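Local structure of septation protein imp2 (5C1F) at residues L96-Y107 against F221-L232. The protein binds membrane phospholipids through its F-BAR domain, links them to the cytoskeleton, is required for normal septation and takes part in disassembling the medial ring in fission yeast. Residues are numbered along the deposited sequence; the frame is centred on the assembly and turned at random. Where two conformers were deposited one is given.
Sequences LQDDVENAFTRY and FLKSVMWTFTLL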
ATOM      1  N   LEU A  96       3.530 -10.829  -6.310  1.00 25.51           N
ATOM      2  CA  LEU A  96       2.781 -11.474  -5.234  1.00 18.62           C
ATOM      3  C   LEU A  96       1.773 -12.459  -5.815  1.00 37.69           C
ATOM      4  O   LEU A  96       1.501 -13.506  -5.225  1.00 29.06           O
ATOM      5  CB  LEU A  96       2.066 -10.438  -4.364  1.00 18.25           C
ATOM      6  CG  LEU A  96       2.908  -9.660  -3.350  1.00 22.24           C
ATOM      7  CD1 LEU A  96       2.055  -8.637  -2.609  1.00 19.96           C
ATOM      8  CD2 LEU A  96       3.590 -10.601  -2.367  1.00 17.79           C
ATOM      9  N   GLN A  97       1.224 -12.122  -6.976  1.00 19.71           N
ATOM     10  CA  GLN A  97       0.275 -13.001  -7.641  1.00 40.64           C
ATOM     11  C   GLN A  97       0.978 -14.169  -8.320  1.00 31.37           C
ATOM     12  O   GLN A  97       0.589 -15.318  -8.139  1.00 28.72           O
ATOM     13  CB  GLN A  97      -0.566 -12.219  -8.653  1.00 38.23           C
ATOM     14  CG  GLN A  97      -1.793 -11.580  -8.025  1.00 50.29           C
ATOM     15  CD  GLN A  97      -2.312 -10.380  -8.794  1.00 62.28           C
ATOM     16  OE1 GLN A  97      -1.839 -10.074  -9.890  1.00 64.20           O
ATOM     17  NE2 GLN A  97      -3.292  -9.688  -8.218  1.00 62.31           N
ATOM     18  N   ASP A  98       2.027 -13.874  -9.082  1.00 23.57           N
ATOM     19  CA  ASP A  98       2.694 -14.893  -9.887  1.00 23.88           C
ATOM     20  C   ASP A  98       3.619 -15.805  -9.084  1.00 21.55           C
ATOM     21  O   ASP A  98       3.603 -17.022  -9.271  1.00 28.24           O
ATOM     22  CB  ASP A  98       3.485 -14.233 -11.018  1.00 22.35           C
ATOM     23  CG  ASP A  98       2.597 -13.459 -11.970  1.00 36.68           C
ATOM     24  OD1 ASP A  98       1.414 -13.836 -12.112  1.00 35.21           O
ATOM     25  OD2 ASP A  98       3.075 -12.472 -12.570  1.00 34.84           O
ATOM     26  N   ASP A  99       4.421 -15.228  -8.193  1.00 26.82           N
ATOM     27  CA  ASP A  99       5.436 -16.003  -7.480  1.00 25.88           C
ATOM     28  C   ASP A  99       4.968 -16.520  -6.124  1.00 25.63           C
ATOM     29  O   ASP A  99       5.547 -17.462  -5.583  1.00 24.83           O
ATOM     30  CB  ASP A  99       6.705 -15.174  -7.290  1.00 25.62           C
ATOM     31  CG  ASP A  99       7.345 -14.781  -8.604  1.00 34.24           C
ATOM     32  OD1 ASP A  99       7.024 -15.407  -9.636  1.00 37.19           O
ATOM     33  OD2 ASP A  99       8.173 -13.846  -8.601  1.00 38.02           O
ATOM     34  N   VAL A 100       3.931 -15.908  -5.564  1.00 28.30           N
ATOM     35  CA  VAL A 100       3.444 -16.347  -4.261  1.00 27.62           C
ATOM     36  C   VAL A 100       2.096 -17.054  -4.391  1.00 25.63           C
ATOM     37  O   VAL A 100       2.022 -18.270  -4.232  1.00 29.65           O
ATOM     38  CB  VAL A 100       3.343 -15.169  -3.274  1.00 23.97           C
ATOM     39  CG1 VAL A 100       2.953 -15.664  -1.893  1.00 29.88           C
ATOM     40  CG2 VAL A 100       4.669 -14.433  -3.206  1.00 28.22           C
ATOM     41  N   GLU A 101       1.042 -16.302  -4.696  1.00 24.02           N
ATOM     42  CA  GLU A 101      -0.293 -16.879  -4.856  1.00 28.44           C
ATOM     43  C   GLU A 101      -0.334 -18.045  -5.843  1.00 28.78           C
ATOM     44  O   GLU A 101      -0.786 -19.139  -5.502  1.00 27.22           O
ATOM     45  CB  GLU A 101      -1.288 -15.812  -5.309  1.00 25.53           C
ATOM     46  CG  GLU A 101      -2.639 -16.379  -5.734  1.00 24.63           C
ATOM     47  CD  GLU A 101      -3.537 -15.334  -6.371  1.00 31.64           C
ATOM     48  OE1 GLU A 101      -3.138 -14.151  -6.426  1.00 30.68           O
ATOM     49  OE2 GLU A 101      -4.645 -15.695  -6.818  1.00 34.18           O
ATOM     50  N   ASN A 102       0.138 -17.810  -7.064  1.00 27.57           N
ATOM     51  CA  ASN A 102       0.085 -18.832  -8.106  1.00 30.30           C
ATOM     52  C   ASN A 102       0.983 -20.030  -7.818  1.00 28.13           C
ATOM     53  O   ASN A 102       0.817 -21.089  -8.418  1.00 33.57           O
ATOM     54  CB  ASN A 102       0.449 -18.230  -9.464  1.00 34.47           C
ATOM     55  CG  ASN A 102      -0.632 -17.310 -10.001  1.00 50.66           C
ATOM     56  OD1 ASN A 102      -1.784 -17.369  -9.568  1.00 55.03           O
ATOM     57  ND2 ASN A 102      -0.265 -16.455 -10.951  1.00 55.45           N
ATOM     58  N   ALA A 103       1.934 -19.860  -6.905  1.00 28.17           N
ATOM     59  CA  ALA A 103       2.799 -20.964  -6.502  1.00 26.08           C
ATOM     60  C   ALA A 103       1.977 -22.039  -5.801  1.00 27.25           C
ATOM     61  O   ALA A 103       2.209 -23.232  -5.993  1.00 32.01           O
ATOM     62  CB  ALA A 103       3.923 -20.472  -5.601  1.00 21.50           C
ATOM     63  N   PHE A 104       1.012 -21.607  -4.992  1.00 28.46           N
ATOM     64  CA  PHE A 104       0.082 -22.528  -4.346  1.00 31.28           C
ATOM     65  C   PHE A 104      -0.817 -23.192  -5.378  1.00 30.26           C
ATOM     66  O   PHE A 104      -1.160 -24.367  -5.249  1.00 30.78           O
ATOM     67  CB  PHE A 104      -0.776 -21.806  -3.304  1.00 28.23           C
ATOM     68  CG  PHE A 104       0.013 -21.208  -2.180  1.00 29.57           C
ATOM     69  CD1 PHE A 104       0.429 -21.991  -1.116  1.00 26.47           C
ATOM     70  CD2 PHE A 104       0.339 -19.862  -2.184  1.00 26.68           C
ATOM     71  CE1 PHE A 104       1.159 -21.444  -0.079  1.00 28.85           C
ATOM     72  CE2 PHE A 104       1.067 -19.310  -1.151  1.00 22.32           C
ATOM     73  CZ  PHE A 104       1.478 -20.101  -0.095  1.00 25.84           C
ATOM     74  N   THR A 105      -1.198 -22.427  -6.397  1.00 27.88           N
ATOM     75  CA  THR A 105      -2.052 -22.933  -7.467  1.00 29.32           C
ATOM     76  C   THR A 105      -1.340 -24.026  -8.256  1.00 32.55           C
ATOM     77  O   THR A 105      -1.922 -25.072  -8.545  1.00 36.72           O
ATOM     78  CB  THR A 105      -2.483 -21.810  -8.430  1.00 30.78           C
ATOM     79  OG1 THR A 105      -3.223 -20.817  -7.712  1.00 33.09           O
ATOM     80  CG2 THR A 105      -3.348 -22.370  -9.550  1.00 26.41           C
ATOM     81  N   ARG A 106      -0.076 -23.775  -8.588  0.65 30.72           N
ATOM     82  CA  ARG A 106       0.737 -24.737  -9.322  0.65 30.60           C
ATOM     83  C   ARG A 106       1.026 -25.971  -8.469  0.65 31.25           C
ATOM     84  O   ARG A 106       1.182 -27.073  -8.991  0.65 35.62           O
ATOM     85  CB  ARG A 106       2.048 -24.089  -9.794  0.65 25.40           C
ATOM     86  CG  ARG A 106       1.850 -22.975 -10.825  0.65 32.76           C
ATOM     87  CD  ARG A 106       3.172 -22.437 -11.380  0.65 30.67           C
ATOM     88  NE  ARG A 106       3.998 -21.797 -10.357  0.65 33.92           N
ATOM     89  CZ  ARG A 106       4.048 -20.484 -10.136  0.65 32.22           C
ATOM     90  NH1 ARG A 106       4.833 -20.005  -9.182  0.65 29.66           N
ATOM     91  NH2 ARG A 106       3.318 -19.651 -10.867  0.65 24.18           N
ATOM     92  N   TYR A 107       1.086 -25.783  -7.154  1.00 24.72           N
ATOM     93  CA  TYR A 107       1.293 -26.889  -6.230  1.00 24.75           C
ATOM     94  C   TYR A 107       0.062 -27.790  -6.186  1.00 27.15           C
ATOM     95  O   TYR A 107       0.180 -29.014  -6.202  1.00 30.81           O
ATOM     96  CB  TYR A 107       1.618 -26.384  -4.822  1.00 23.89           C
ATOM     97  CG  TYR A 107       1.896 -27.511  -3.853  1.00 24.07           C
ATOM     98  CD1 TYR A 107       3.175 -28.024  -3.708  1.00 24.19           C
ATOM     99  CD2 TYR A 107       0.871 -28.082  -3.105  1.00 31.48           C
ATOM    100  CE1 TYR A 107       3.433 -29.064  -2.837  1.00 24.48           C
ATOM    101  CE2 TYR A 107       1.118 -29.124  -2.233  1.00 29.82           C
ATOM    102  CZ  TYR A 107       2.402 -29.611  -2.101  1.00 34.56           C
ATOM    103  OH  TYR A 107       2.656 -30.648  -1.234  1.00 29.20           O
ATOM    104  N   PHE A 221       8.434 -26.348   0.430  1.00 24.49           N
ATOM    105  CA  PHE A 221       7.690 -25.475  -0.468  1.00 26.65           C
ATOM    106  C   PHE A 221       7.044 -24.316   0.290  1.00 31.46           C
ATOM    107  O   PHE A 221       7.205 -23.154  -0.083  1.00 36.53           O
ATOM    108  CB  PHE A 221       6.621 -26.264  -1.226  1.00 26.39           C
ATOM    109  CG  PHE A 221       5.570 -25.398  -1.859  1.00 30.88           C
ATOM    110  CD1 PHE A 221       5.842 -24.691  -3.020  1.00 28.96           C
ATOM    111  CD2 PHE A 221       4.313 -25.279  -1.285  1.00 28.58           C
ATOM    112  CE1 PHE A 221       4.876 -23.884  -3.599  1.00 26.92           C
ATOM    113  CE2 PHE A 221       3.344 -24.472  -1.859  1.00 23.88           C
ATOM    114  CZ  PHE A 221       3.627 -23.773  -3.016  1.00 25.08           C
ATOM    115  N   LEU A 222       6.319 -24.639   1.356  1.00 28.36           N
ATOM    116  CA  LEU A 222       5.605 -23.626   2.128  1.00 31.43           C
ATOM    117  C   LEU A 222       6.555 -22.606   2.753  1.00 26.81           C
ATOM    118  O   LEU A 222       6.253 -21.414   2.785  1.00 24.30           O
ATOM    119  CB  LEU A 222       4.746 -24.289   3.208  1.00 20.17           C
ATOM    120  CG  LEU A 222       3.513 -25.017   2.665  1.00 22.53           C
ATOM    121  CD1 LEU A 222       2.701 -25.668   3.777  1.00 21.61           C
ATOM    122  CD2 LEU A 222       2.648 -24.061   1.859  1.00 19.71           C
ATOM    123  N   LYS A 223       7.703 -23.073   3.239  1.00 24.03           N
ATOM    124  CA  LYS A 223       8.718 -22.176   3.788  1.00 26.28           C
ATOM    125  C   LYS A 223       9.275 -21.219   2.730  1.00 28.02           C
ATOM    126  O   LYS A 223       9.408 -20.020   2.977  1.00 27.06           O
ATOM    127  CB  LYS A 223       9.865 -22.977   4.411  1.00 25.79           C
ATOM    128  CG  LYS A 223       9.530 -23.629   5.745  1.00 31.35           C
ATOM    129  CD  LYS A 223      10.730 -24.396   6.292  1.00 34.21           C
ATOM    130  CE  LYS A 223      11.949 -23.495   6.416  1.00 34.83           C
ATOM    131  NZ  LYS A 223      13.175 -24.254   6.800  1.00 37.91           N
ATOM    132  N   SER A 224       9.599 -21.752   1.555  1.00 25.95           N
ATOM    133  CA  SER A 224      10.204 -20.952   0.491  1.00 24.55           C
ATOM    134  C   SER A 224       9.251 -19.877  -0.028  1.00 23.29           C
ATOM    135  O   SER A 224       9.673 -18.762  -0.326  1.00 22.73           O
ATOM    136  CB  SER A 224      10.656 -21.846  -0.669  1.00 26.08           C
ATOM    137  OG  SER A 224       9.546 -22.443  -1.320  1.00 31.95           O
ATOM    138  N   VAL A 225       7.966 -20.213  -0.130  1.00 19.57           N
ATOM    139  CA  VAL A 225       6.972 -19.262  -0.617  1.00 28.82           C
ATOM    140  C   VAL A 225       6.774 -18.120   0.375  1.00 27.17           C
ATOM    141  O   VAL A 225       6.708 -16.956  -0.019  1.00 29.03           O
ATOM    142  CB  VAL A 225       5.615 -19.939  -0.889  1.00 31.04           C
ATOM    143  CG1 VAL A 225       4.591 -18.910  -1.336  1.00 34.09           C
ATOM    144  CG2 VAL A 225       5.771 -21.008  -1.948  1.00 35.71           C
ATOM    145  N   MET A 226       6.683 -18.455   1.659  1.00 24.36           N
ATOM    146  CA  MET A 226       6.607 -17.433   2.696  1.00 28.02           C
ATOM    147  C   MET A 226       7.889 -16.612   2.706  1.00 22.28           C
ATOM    148  O   MET A 226       7.861 -15.406   2.941  1.00 24.92           O
ATOM    149  CB  MET A 226       6.357 -18.057   4.069  1.00 18.35           C
ATOM    150  CG  MET A 226       4.909 -18.453   4.301  1.00 20.16           C
ATOM    151  SD  MET A 226       4.553 -18.939   6.006  1.00 24.16           S
ATOM    152  CE  MET A 226       5.610 -20.377   6.195  1.00 19.58           C
ATOM    153  N   TRP A 227       9.012 -17.271   2.441  1.00 21.39           N
ATOM    154  CA  TRP A 227      10.284 -16.575   2.343  1.00 25.48           C
ATOM    155  C   TRP A 227      10.244 -15.593   1.176  1.00 26.57           C
ATOM    156  O   TRP A 227      10.617 -14.430   1.323  1.00 23.90           O
ATOM    157  CB  TRP A 227      11.436 -17.564   2.173  1.00 23.07           C
ATOM    158  CG  TRP A 227      12.789 -16.928   2.242  1.00 27.23           C
ATOM    159  CD1 TRP A 227      13.467 -16.330   1.221  1.00 24.68           C
ATOM    160  CD2 TRP A 227      13.634 -16.828   3.398  1.00 31.21           C
ATOM    161  NE1 TRP A 227      14.680 -15.864   1.666  1.00 30.59           N
ATOM    162  CE2 TRP A 227      14.808 -16.156   2.999  1.00 27.71           C
ATOM    163  CE3 TRP A 227      13.512 -17.240   4.728  1.00 22.66           C
ATOM    164  CZ2 TRP A 227      15.852 -15.888   3.882  1.00 24.14           C
ATOM    165  CZ3 TRP A 227      14.551 -16.972   5.604  1.00 23.80           C
ATOM    166  CH2 TRP A 227      15.705 -16.303   5.177  1.00 30.63           C
ATOM    167  N   THR A 228       9.774 -16.067   0.026  1.00 24.35           N
ATOM    168  CA  THR A 228       9.645 -15.229  -1.163  1.00 23.61           C
ATOM    169  C   THR A 228       8.762 -14.016  -0.876  1.00 22.36           C
ATOM    170  O   THR A 228       9.070 -12.900  -1.300  1.00 21.32           O
ATOM    171  CB  THR A 228       9.073 -16.029  -2.359  1.00 24.37           C
ATOM    172  OG1 THR A 228      10.027 -17.017  -2.766  1.00 26.99           O
ATOM    173  CG2 THR A 228       8.778 -15.114  -3.544  1.00 18.62           C
ATOM    174  N   PHE A 229       7.681 -14.241  -0.135  1.00 21.85           N
ATOM    175  CA  PHE A 229       6.781 -13.166   0.265  1.00 20.46           C
ATOM    176  C   PHE A 229       7.523 -12.048   1.002  1.00 21.64           C
ATOM    177  O   PHE A 229       7.328 -10.870   0.701  1.00 20.26           O
ATOM    178  CB  PHE A 229       5.650 -13.723   1.137  1.00 18.03           C
ATOM    179  CG  PHE A 229       4.787 -12.664   1.772  1.00 16.23           C
ATOM    180  CD1 PHE A 229       3.985 -11.847   0.993  1.00 16.72           C
ATOM    181  CD2 PHE A 229       4.766 -12.497   3.149  1.00 18.50           C
ATOM    182  CE1 PHE A 229       3.187 -10.874   1.570  1.00 15.28           C
ATOM    183  CE2 PHE A 229       3.969 -11.528   3.734  1.00 19.38           C
ATOM    184  CZ  PHE A 229       3.177 -10.716   2.942  1.00 15.73           C
ATOM    185  N   THR A 230       8.383 -12.412   1.953  1.00 18.21           N
ATOM    186  CA  THR A 230       9.135 -11.413   2.714  1.00 20.25           C
ATOM    187  C   THR A 230      10.170 -10.693   1.857  1.00 23.53           C
ATOM    188  O   THR A 230      10.451  -9.511   2.072  1.00 27.40           O
ATOM    189  CB  THR A 230       9.863 -12.035   3.921  1.00 20.78           C
ATOM    190  OG1 THR A 230      10.965 -12.834   3.467  1.00 24.38           O
ATOM    191  CG2 THR A 230       8.910 -12.883   4.744  1.00 17.93           C
ATOM    192  N   LEU A 231      10.744 -11.410   0.897  1.00 21.49           N
ATOM    193  CA  LEU A 231      11.727 -10.822  -0.002  1.00 25.90           C
ATOM    194  C   LEU A 231      11.077  -9.752  -0.865  1.00 22.08           C
ATOM    195  O   LEU A 231      11.647  -8.683  -1.086  1.00 19.26           O
ATOM    196  CB  LEU A 231      12.364 -11.893  -0.886  1.00 28.94           C
ATOM    197  CG  LEU A 231      13.271 -12.904  -0.191  1.00 25.27           C
ATOM    198  CD1 LEU A 231      13.896 -13.831  -1.218  1.00 21.11           C
ATOM    199  CD2 LEU A 231      14.341 -12.189   0.618  1.00 22.71           C
ATOM    200  N   LEU A 232       9.875 -10.053  -1.345  1.00 19.87           N
ATOM    201  CA  LEU A 232       9.109  -9.118  -2.156  1.00 24.02           C
ATOM    202  C   LEU A 232       8.735  -7.856  -1.378  1.00 22.73           C
ATOM    203  O   LEU A 232       8.833  -6.750  -1.907  1.00 22.57           O
ATOM    204  CB  LEU A 232       7.848  -9.799  -2.698  1.00 20.97           C
ATOM    205  CG  LEU A 232       8.109 -10.861  -3.764  1.00 27.63           C
ATOM    206  CD1 LEU A 232       6.810 -11.541  -4.198  1.00 16.88           C
ATOM    207  CD2 LEU A 232       8.829 -10.235  -4.955  1.00 17.52           C
TER
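Val100 fits as a knob into a hole formed by Val225, Thr228, Phe229 and Leu232, where two long antiparallel helices of the Imp2 F-BAR domain pack together. The axes of 96-107 and 221-232 come within 9.3 Å, and the contact illustrates how neighbouring helices of an elongated bundle can be joined: here the two segments meet through apolar and aromatic side chains, with no hydrogen bond between them. The two methyls of Val100 divide the work: CG1, anti to the backbone N (chi1 -175°), meets Val225 CG1, whereas CG2 rests against Leu232 CD1, 3.7 Å away, the two side chains lying alongside and running opposite ways. Beside this knob, Leu96 CD2 reaches the edge of the Phe229 ring, 3.6 Å from CD1, and Tyr41 of helix 18-59 meets that same ring.

The other dense region is an aromatic cluster. The Phe221 ring forms an offset stack with Tyr107, centroids 4.7 Å apart and planes 15° from parallel, while Val225 CG2 of its own helix lies over the opposite face. The Phe221 ring also turns its edge to the face of Phe104 in an offset edge-to-face pair with planes at 81°. An alanine in place of Phe221 would probably deprive Tyr107 of its stacking partner and open a gap beside Phe104 and Ala103.

Toward the more solvent-exposed flank the packing thins: Asp99 brings only CB to within 4.3 Å of Thr228 CG2, and Ala103 CB lies 4.1 Å from Val225 CG2. The more deeply buried side is covered by helix 18-59, whose His42 hydrogen-bonds Glu101, and by the second subunit, whose Glu67 packs on Leu222. There Leu222 CD2 lies at the edge of the Phe104 ring, near its plane and 3.6 Å from CE1.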